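Local coordinates for protein delta toxin (Clostridium perfringens, PDB 2YGT) that probably acts as a haemolytic beta-pore-forming toxin, secreted as a soluble protein that assembles on host cells into a membrane-spanning pore, at residues A[29-34]-A[146-151]; A[46-51]-A[244-249]. All blocks are in the same frame, centred on the assembly; numbering follows the deposited sequence.

Interaction 1. Residues A[29-34]-A[146-151]; sequences IRKYSS and YAVSKS
V148 reaches strand 27-39 with both of its methyl groups, one for each of two residues. Its CG1 lies anti to the backbone N (chi1 180°) and points at K31, while CG2, on the N side, faces I29. The nearest atoms toward K31 are V148 CG1 and K31 CD, 3.9 Å apart; toward I29, V148 CG2 is 4.3 Å from I29 CD1. That same I29 CD1 also meets the CB of A147, at 3.9 Å, so the end of one isoleucine is shared between two consecutive residues, A147 in the loop and V148 at the start of strand 148-155. I29 gets there with CG1 set between N and the carbonyl carbon (chi1 74°) and the rest of the branch extended, which carries CD1 over to the A147 methyl.

K31 works differently. Its chain leaves the backbone extended, passes V148 at an angle with its methylenes, and then bends at chi3 (75°). The bend carries CE off to 4.9 Å from V148 CG1 and leaves CD as the touching atom. No hydrogen bond joins the two segments, and the backbones keep well apart: the CA atoms of K31 and V148 are 8.3 Å from each other.

Y128 and I22 extend the apolar patch, each touching both I29 and V148. On strand 27-39, Y32 stacks its ring on H286, a zinc ligand.

Opposite Y128 the strand takes up an extra residue, the pair A147 and V148 making a classic beta bulge, which lets two consecutive side chains point toward strand 27-39. The three-stranded sheet carrying them is consistent with the folded pre-stem of leukocidin-type toxins, here packed on the core sheet of the soluble form.

Interaction 2. Residues A[46-51]-A[244-249]; sequences ITVDAS and IEISLK
Everything that crosses between I46, V48 and I246 is apolar. I246 is the centre of it: its extended CG1-CD1 branch runs toward the other strand, and CD1 touches V48 CG1 at 3.5 Å, a close approach, and I46 CG1 at 4.1 Å. I246 and V48 lie alongside each other, pointing opposite ways, whereas I46 comes at an angle. With CG1 anti to its backbone N (chi1 -176°) and chi2 turned to 59°, I46 brings its CD1 to 4.2 Å from I246 CG2, so both branches of I246 are engaged. I244 and L248 point inward beside I246 but stand a little farther back, and L67 touches both I46 and I246.

Hydrogen bonding runs within each sheet, none of it across. The 46-51 backbone pairs with D36 and A38 on one neighbouring strand and with S66 and K68 on the other.

Polar side chains keep to the faces turned away from this contact. T47 and D49 bond to the hydroxyls of S37 and T35; on the other strand S247 bonds to T276, and K249 forms a salt bridge with D96.

With the nearest CA atoms, I46 and I246, 8.4 Å apart, this is face-to-face packing of two antiparallel sheets, the buried interior of the beta sandwich that forms the core of leukocidin/hemolysin-type toxins.

Overall arrangement
Interactions 1 and 2, centred 18 Å apart, are joined through the pairing of strands 27-39 and 45-54: S34 O and A50 N lie 2.8 Å apart, a probable hydrogen bond, and K31 CD is 4.1 Å from S51 OG. K31 and S51 share one face of this sheet, while V48 and I46 point from the other. The sheet is thus covered on both faces, by the probable pre-stem in interaction 1 and by the second sandwich sheet in interaction 2. Of the zinc ligands D54, at the end of strand 45-54, and H286, the D54 side chain is about 6 Å from that of I29. A bound zinc lies about 10 Å from the K31 side chain.

Interaction 1. Residues A[29-34]-A[146-151]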
ATOM      1  N   ILE A  29      10.495 -21.025  19.477  1.00 20.15           N
ATOM      2  CA  ILE A  29       9.642 -19.846  19.571  1.00 23.44           C
ATOM      3  C   ILE A  29       8.281 -20.123  18.931  1.00 25.77           C
ATOM      4  O   ILE A  29       8.126 -21.079  18.172  1.00 31.16           O
ATOM      5  CB  ILE A  29      10.284 -18.620  18.893  1.00 29.44           C
ATOM      6  CG1 ILE A  29      10.231 -18.758  17.370  1.00 23.73           C
ATOM      7  CG2 ILE A  29      11.717 -18.424  19.383  1.00 28.38           C
ATOM      8  CD1 ILE A  29      10.852 -17.596  16.635  1.00 23.31           C
ATOM      9  N   ARG A  30       7.297 -19.287  19.238  1.00 23.62           N
ATOM     10  CA  ARG A  30       5.952 -19.489  18.712  1.00 25.86           C
ATOM     11  C   ARG A  30       5.442 -18.261  17.969  1.00 26.37           C
ATOM     12  O   ARG A  30       5.815 -17.133  18.287  1.00 31.48           O
ATOM     13  CB  ARG A  30       4.990 -19.873  19.838  1.00 34.18           C
ATOM     14  CG  ARG A  30       5.474 -21.054  20.664  1.00 40.71           C
ATOM     15  CD  ARG A  30       4.332 -21.757  21.376  1.00 46.90           C
ATOM     16  NE  ARG A  30       4.751 -23.058  21.894  1.00 54.69           N
ATOM     17  CZ  ARG A  30       3.914 -24.006  22.303  1.00 54.64           C
ATOM     18  NH1 ARG A  30       2.603 -23.807  22.254  1.00 51.46           N
ATOM     19  NH2 ARG A  30       4.386 -25.159  22.757  1.00 52.98           N
ATOM     20  N   LYS A  31       4.591 -18.490  16.974  1.00 18.43           N
ATOM     21  CA  LYS A  31       4.015 -17.406  16.188  1.00 20.73           C
ATOM     22  C   LYS A  31       2.497 -17.520  16.137  1.00 19.48           C
ATOM     23  O   LYS A  31       1.958 -18.543  15.715  1.00 20.68           O
ATOM     24  CB  LYS A  31       4.582 -17.410  14.768  1.00 18.77           C
ATOM     25  CG  LYS A  31       4.054 -16.280  13.899  1.00 25.78           C
ATOM     26  CD  LYS A  31       4.505 -16.423  12.455  1.00 28.50           C
ATOM     27  CE  LYS A  31       3.728 -17.511  11.735  1.00 29.54           C
ATOM     28  NZ  LYS A  31       4.060 -17.555  10.288  1.00 36.00           N
ATOM     29  N   TYR A  32       1.813 -16.466  16.572  1.00 19.99           N
ATOM     30  CA  TYR A  32       0.356 -16.441  16.576  1.00 17.97           C
ATOM     31  C   TYR A  32      -0.164 -15.480  15.516  1.00 17.67           C
ATOM     32  O   TYR A  32       0.260 -14.327  15.455  1.00 17.50           O
ATOM     33  CB  TYR A  32      -0.171 -16.035  17.956  1.00 19.74           C
ATOM     34  CG  TYR A  32       0.297 -16.939  19.073  1.00 21.94           C
ATOM     35  CD1 TYR A  32      -0.426 -18.072  19.425  1.00 24.20           C
ATOM     36  CD2 TYR A  32       1.465 -16.663  19.770  1.00 25.46           C
ATOM     37  CE1 TYR A  32       0.001 -18.906  20.447  1.00 29.20           C
ATOM     38  CE2 TYR A  32       1.901 -17.488  20.792  1.00 34.66           C
ATOM     39  CZ  TYR A  32       1.166 -18.609  21.127  1.00 35.81           C
ATOM     40  OH  TYR A  32       1.601 -19.430  22.142  1.00 41.98           O
ATOM     41  N   SER A  33      -1.080 -15.964  14.685  1.00 17.67           N
ATOM     42  CA  SER A  33      -1.653 -15.154  13.615  1.00 19.61           C
ATOM     43  C   SER A  33      -3.024 -14.577  13.964  1.00 17.54           C
ATOM     44  O   SER A  33      -3.840 -15.227  14.621  1.00 17.82           O
ATOM     45  CB  SER A  33      -1.742 -15.965  12.320  1.00 28.34           C
ATOM     46  OG  SER A  33      -0.448 -16.232  11.801  1.00 41.70           O
ATOM     47  N   SER A  34      -3.273 -13.351  13.519  1.00 17.34           N
ATOM     48  CA  SER A  34      -4.575 -12.724  13.703  1.00 17.86           C
ATOM     49  C   SER A  34      -4.916 -11.872  12.485  1.00 20.69           C
ATOM     50  O   SER A  34      -4.084 -11.105  11.998  1.00 21.63           O
ATOM     51  CB  SER A  34      -4.587 -11.880  14.980  1.00 17.56           C
ATOM     52  OG  SER A  34      -5.889 -11.422  15.278  1.00 17.77           O
ATOM     53  N   TYR A 146      15.632 -18.148   8.088  1.00 34.52           N
ATOM     54  CA  TYR A 146      15.147 -17.290   9.162  1.00 32.38           C
ATOM     55  C   TYR A 146      14.058 -18.014   9.946  1.00 29.27           C
ATOM     56  O   TYR A 146      13.315 -18.821   9.390  1.00 31.76           O
ATOM     57  CB  TYR A 146      14.608 -15.966   8.606  1.00 17.36           C
ATOM     58  CG  TYR A 146      15.682 -15.004   8.142  1.00 22.90           C
ATOM     59  CD1 TYR A 146      16.351 -14.187   9.048  1.00 25.41           C
ATOM     60  CD2 TYR A 146      16.022 -14.906   6.797  1.00 20.69           C
ATOM     61  CE1 TYR A 146      17.330 -13.302   8.629  1.00 24.29           C
ATOM     62  CE2 TYR A 146      17.002 -14.023   6.367  1.00 24.05           C
ATOM     63  CZ  TYR A 146      17.653 -13.225   7.288  1.00 28.56           C
ATOM     64  OH  TYR A 146      18.627 -12.347   6.869  1.00 26.75           O
ATOM     65  N   ALA A 147      13.970 -17.727  11.239  1.00 30.56           N
ATOM     66  CA  ALA A 147      12.959 -18.349  12.084  1.00 36.80           C
ATOM     67  C   ALA A 147      11.552 -18.005  11.599  1.00 37.26           C
ATOM     68  O   ALA A 147      10.652 -18.846  11.624  1.00 36.16           O
ATOM     69  CB  ALA A 147      13.146 -17.930  13.530  1.00 32.87           C
ATOM     70  N   VAL A 148      11.372 -16.765  11.156  1.00 32.69           N
ATOM     71  CA  VAL A 148      10.093 -16.309  10.624  1.00 36.72           C
ATOM     72  C   VAL A 148      10.315 -15.350   9.464  1.00 37.83           C
ATOM     73  O   VAL A 148      11.019 -14.353   9.605  1.00 42.17           O
ATOM     74  CB  VAL A 148       9.262 -15.568  11.693  1.00 33.18           C
ATOM     75  CG1 VAL A 148       7.937 -15.105  11.104  1.00 29.48           C
ATOM     76  CG2 VAL A 148       9.033 -16.449  12.909  1.00 31.19           C
ATOM     77  N   SER A 149       9.722 -15.646   8.314  1.00 34.16           N
ATOM     78  CA  SER A 149       9.782 -14.718   7.193  1.00 33.08           C
ATOM     79  C   SER A 149       8.388 -14.464   6.635  1.00 38.18           C
ATOM     80  O   SER A 149       7.607 -15.395   6.438  1.00 41.72           O
ATOM     81  CB  SER A 149      10.716 -15.229   6.095  1.00 33.02           C
ATOM     82  OG  SER A 149      10.021 -16.038   5.168  1.00 49.48           O
ATOM     83  N   LYS A 150       8.079 -13.194   6.396  1.00 29.79           N
ATOM     84  CA  LYS A 150       6.779 -12.800   5.873  1.00 26.93           C
ATOM     85  C   LYS A 150       6.946 -12.084   4.537  1.00 25.72           C
ATOM     86  O   LYS A 150       7.661 -11.085   4.441  1.00 18.63           O
ATOM     87  CB  LYS A 150       6.053 -11.906   6.883  1.00 28.69           C
ATOM     88  CG  LYS A 150       4.728 -11.346   6.395  1.00 36.08           C
ATOM     89  CD  LYS A 150       3.799 -12.451   5.926  1.00 47.59           C
ATOM     90  CE  LYS A 150       2.519 -11.883   5.332  1.00 45.20           C
ATOM     91  NZ  LYS A 150       1.770 -12.907   4.550  1.00 45.23           N
ATOM     92  N   SER A 151       6.289 -12.602   3.505  1.00 26.89           N
ATOM     93  CA  SER A 151       6.399 -12.026   2.167  1.00 26.64           C
ATOM     94  C   SER A 151       5.327 -10.987   1.878  1.00 24.31           C
ATOM     95  O   SER A 151       4.166 -11.148   2.252  1.00 22.33           O
ATOM     96  CB  SER A 151       6.363 -13.120   1.101  1.00 28.68           C
ATOM     97  OG  SER A 151       7.648 -13.695   0.934  1.00 41.54           O
TER

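Interaction 2. Residues A[46-51]-A[244-249]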
ATOM      1  N   ILE A  46      -9.557  -2.582   3.918  1.00 30.38           N
ATOM      2  CA  ILE A  46      -8.293  -2.806   4.600  1.00 27.84           C
ATOM      3  C   ILE A  46      -8.318  -4.145   5.326  1.00 27.56           C
ATOM      4  O   ILE A  46      -9.299  -4.494   5.982  1.00 25.13           O
ATOM      5  CB  ILE A  46      -7.965  -1.677   5.596  1.00 30.72           C
ATOM      6  CG1 ILE A  46      -6.581  -1.893   6.208  1.00 33.69           C
ATOM      7  CG2 ILE A  46      -9.012  -1.605   6.690  1.00 41.14           C
ATOM      8  CD1 ILE A  46      -5.470  -1.948   5.188  1.00 36.46           C
ATOM      9  N   THR A  47      -7.232  -4.893   5.184  1.00 26.01           N
ATOM     10  CA  THR A  47      -7.049  -6.141   5.906  1.00 16.67           C
ATOM     11  C   THR A  47      -5.682  -6.136   6.570  1.00 22.22           C
ATOM     12  O   THR A  47      -4.668  -5.896   5.916  1.00 18.53           O
ATOM     13  CB  THR A  47      -7.149  -7.359   4.975  1.00 16.81           C
ATOM     14  OG1 THR A  47      -8.516  -7.563   4.596  1.00 23.58           O
ATOM     15  CG2 THR A  47      -6.635  -8.609   5.673  1.00 21.61           C
ATOM     16  N   VAL A  48      -5.658  -6.390   7.874  1.00 21.84           N
ATOM     17  CA  VAL A  48      -4.396  -6.476   8.596  1.00 18.97           C
ATOM     18  C   VAL A  48      -4.133  -7.895   9.076  1.00 19.78           C
ATOM     19  O   VAL A  48      -4.969  -8.502   9.744  1.00 16.66           O
ATOM     20  CB  VAL A  48      -4.348  -5.510   9.794  1.00 22.43           C
ATOM     21  CG1 VAL A  48      -4.210  -4.078   9.308  1.00 19.07           C
ATOM     22  CG2 VAL A  48      -5.582  -5.677  10.675  1.00 16.69           C
ATOM     23  N   ASP A  49      -2.971  -8.422   8.715  1.00 24.45           N
ATOM     24  CA  ASP A  49      -2.529  -9.715   9.211  1.00 22.54           C
ATOM     25  C   ASP A  49      -1.432  -9.476  10.232  1.00 16.41           C
ATOM     26  O   ASP A  49      -0.338  -9.030   9.888  1.00 23.58           O
ATOM     27  CB  ASP A  49      -2.000 -10.590   8.073  1.00 26.79           C
ATOM     28  CG  ASP A  49      -3.056 -10.891   7.027  1.00 43.46           C
ATOM     29  OD1 ASP A  49      -4.229 -11.104   7.403  1.00 47.67           O
ATOM     30  OD2 ASP A  49      -2.713 -10.921   5.826  1.00 55.48           O
ATOM     31  N   ALA A  50      -1.728  -9.756  11.493  1.00 16.58           N
ATOM     32  CA  ALA A  50      -0.736  -9.612  12.546  1.00 16.65           C
ATOM     33  C   ALA A  50      -0.123 -10.961  12.907  1.00 21.21           C
ATOM     34  O   ALA A  50      -0.832 -11.938  13.144  1.00 19.21           O
ATOM     35  CB  ALA A  50      -1.356  -8.964  13.772  1.00 16.83           C
ATOM     36  N   SER A  51       1.203 -11.011  12.939  1.00 16.76           N
ATOM     37  CA  SER A  51       1.901 -12.196  13.410  1.00 20.08           C
ATOM     38  C   SER A  51       2.619 -11.881  14.710  1.00 18.83           C
ATOM     39  O   SER A  51       3.692 -11.277  14.699  1.00 18.41           O
ATOM     40  CB  SER A  51       2.901 -12.691  12.367  1.00 18.74           C
ATOM     41  OG  SER A  51       2.232 -13.273  11.269  1.00 32.01           O
ATOM     42  N   ILE A 244      -3.015   1.187  16.720  1.00 20.30           N
ATOM     43  CA  ILE A 244      -2.527   1.698  15.448  1.00 22.01           C
ATOM     44  C   ILE A 244      -3.673   2.322  14.658  1.00 20.55           C
ATOM     45  O   ILE A 244      -4.840   1.987  14.867  1.00 20.54           O
ATOM     46  CB  ILE A 244      -1.892   0.585  14.596  1.00 23.47           C
ATOM     47  CG1 ILE A 244      -2.965  -0.391  14.106  1.00 18.82           C
ATOM     48  CG2 ILE A 244      -0.818  -0.140  15.385  1.00 18.56           C
ATOM     49  CD1 ILE A 244      -2.455  -1.401  13.102  1.00 18.07           C
ATOM     50  N   GLU A 245      -3.336   3.240  13.759  1.00 21.95           N
ATOM     51  CA  GLU A 245      -4.321   3.832  12.862  1.00 22.10           C
ATOM     52  C   GLU A 245      -3.860   3.646  11.431  1.00 27.41           C
ATOM     53  O   GLU A 245      -2.707   3.921  11.106  1.00 31.51           O
ATOM     54  CB  GLU A 245      -4.480   5.328  13.121  1.00 23.03           C
ATOM     55  CG  GLU A 245      -5.096   5.694  14.449  1.00 36.74           C
ATOM     56  CD  GLU A 245      -5.214   7.194  14.614  1.00 44.54           C
ATOM     57  OE1 GLU A 245      -5.827   7.846  13.740  1.00 45.92           O
ATOM     58  OE2 GLU A 245      -4.683   7.726  15.609  1.00 50.44           O
ATOM     59  N   ILE A 246      -4.759   3.188  10.572  1.00 19.15           N
ATOM     60  CA  ILE A 246      -4.438   3.087   9.159  1.00 18.52           C
ATOM     61  C   ILE A 246      -5.287   4.056   8.352  1.00 21.64           C
ATOM     62  O   ILE A 246      -6.514   4.061   8.458  1.00 23.26           O
ATOM     63  CB  ILE A 246      -4.621   1.657   8.639  1.00 18.15           C
ATOM     64  CG1 ILE A 246      -3.654   0.718   9.364  1.00 17.76           C
ATOM     65  CG2 ILE A 246      -4.398   1.608   7.136  1.00 17.64           C
ATOM     66  CD1 ILE A 246      -3.665  -0.691   8.835  1.00 18.63           C
ATOM     67  N   SER A 247      -4.624   4.889   7.558  1.00 18.54           N
ATOM     68  CA  SER A 247      -5.317   5.867   6.732  1.00 21.52           C
ATOM     69  C   SER A 247      -5.151   5.544   5.252  1.00 23.15           C
ATOM     70  O   SER A 247      -4.042   5.293   4.783  1.00 22.11           O
ATOM     71  CB  SER A 247      -4.795   7.279   7.013  1.00 19.10           C
ATOM     72  OG  SER A 247      -4.938   7.619   8.379  1.00 23.28           O
ATOM     73  N   LEU A 248      -6.265   5.543   4.529  1.00 22.94           N
ATOM     74  CA  LEU A 248      -6.243   5.390   3.084  1.00 21.09           C
ATOM     75  C   LEU A 248      -6.621   6.725   2.467  1.00 25.68           C
ATOM     76  O   LEU A 248      -7.620   7.330   2.854  1.00 28.05           O
ATOM     77  CB  LEU A 248      -7.236   4.317   2.641  1.00 18.48           C
ATOM     78  CG  LEU A 248      -7.246   3.011   3.436  1.00 21.37           C
ATOM     79  CD1 LEU A 248      -8.341   2.093   2.923  1.00 26.96           C
ATOM     80  CD2 LEU A 248      -5.893   2.316   3.383  1.00 17.63           C
ATOM     81  N   LYS A 249      -5.817   7.190   1.517  1.00 26.04           N
ATOM     82  CA  LYS A 249      -6.090   8.459   0.854  1.00 24.11           C
ATOM     83  C   LYS A 249      -5.958   8.308  -0.652  1.00 24.75           C
ATOM     84  O   LYS A 249      -5.053   7.634  -1.141  1.00 25.34           O
ATOM     85  CB  LYS A 249      -5.128   9.544   1.340  1.00 28.42           C
ATOM     86  CG  LYS A 249      -4.890   9.547   2.836  1.00 38.30           C
ATOM     87  CD  LYS A 249      -3.764  10.499   3.199  1.00 42.75           C
ATOM     88  CE  LYS A 249      -3.291  10.276   4.623  1.00 43.11           C
ATOM     89  NZ  LYS A 249      -2.175  11.194   4.975  1.00 45.66           N
TER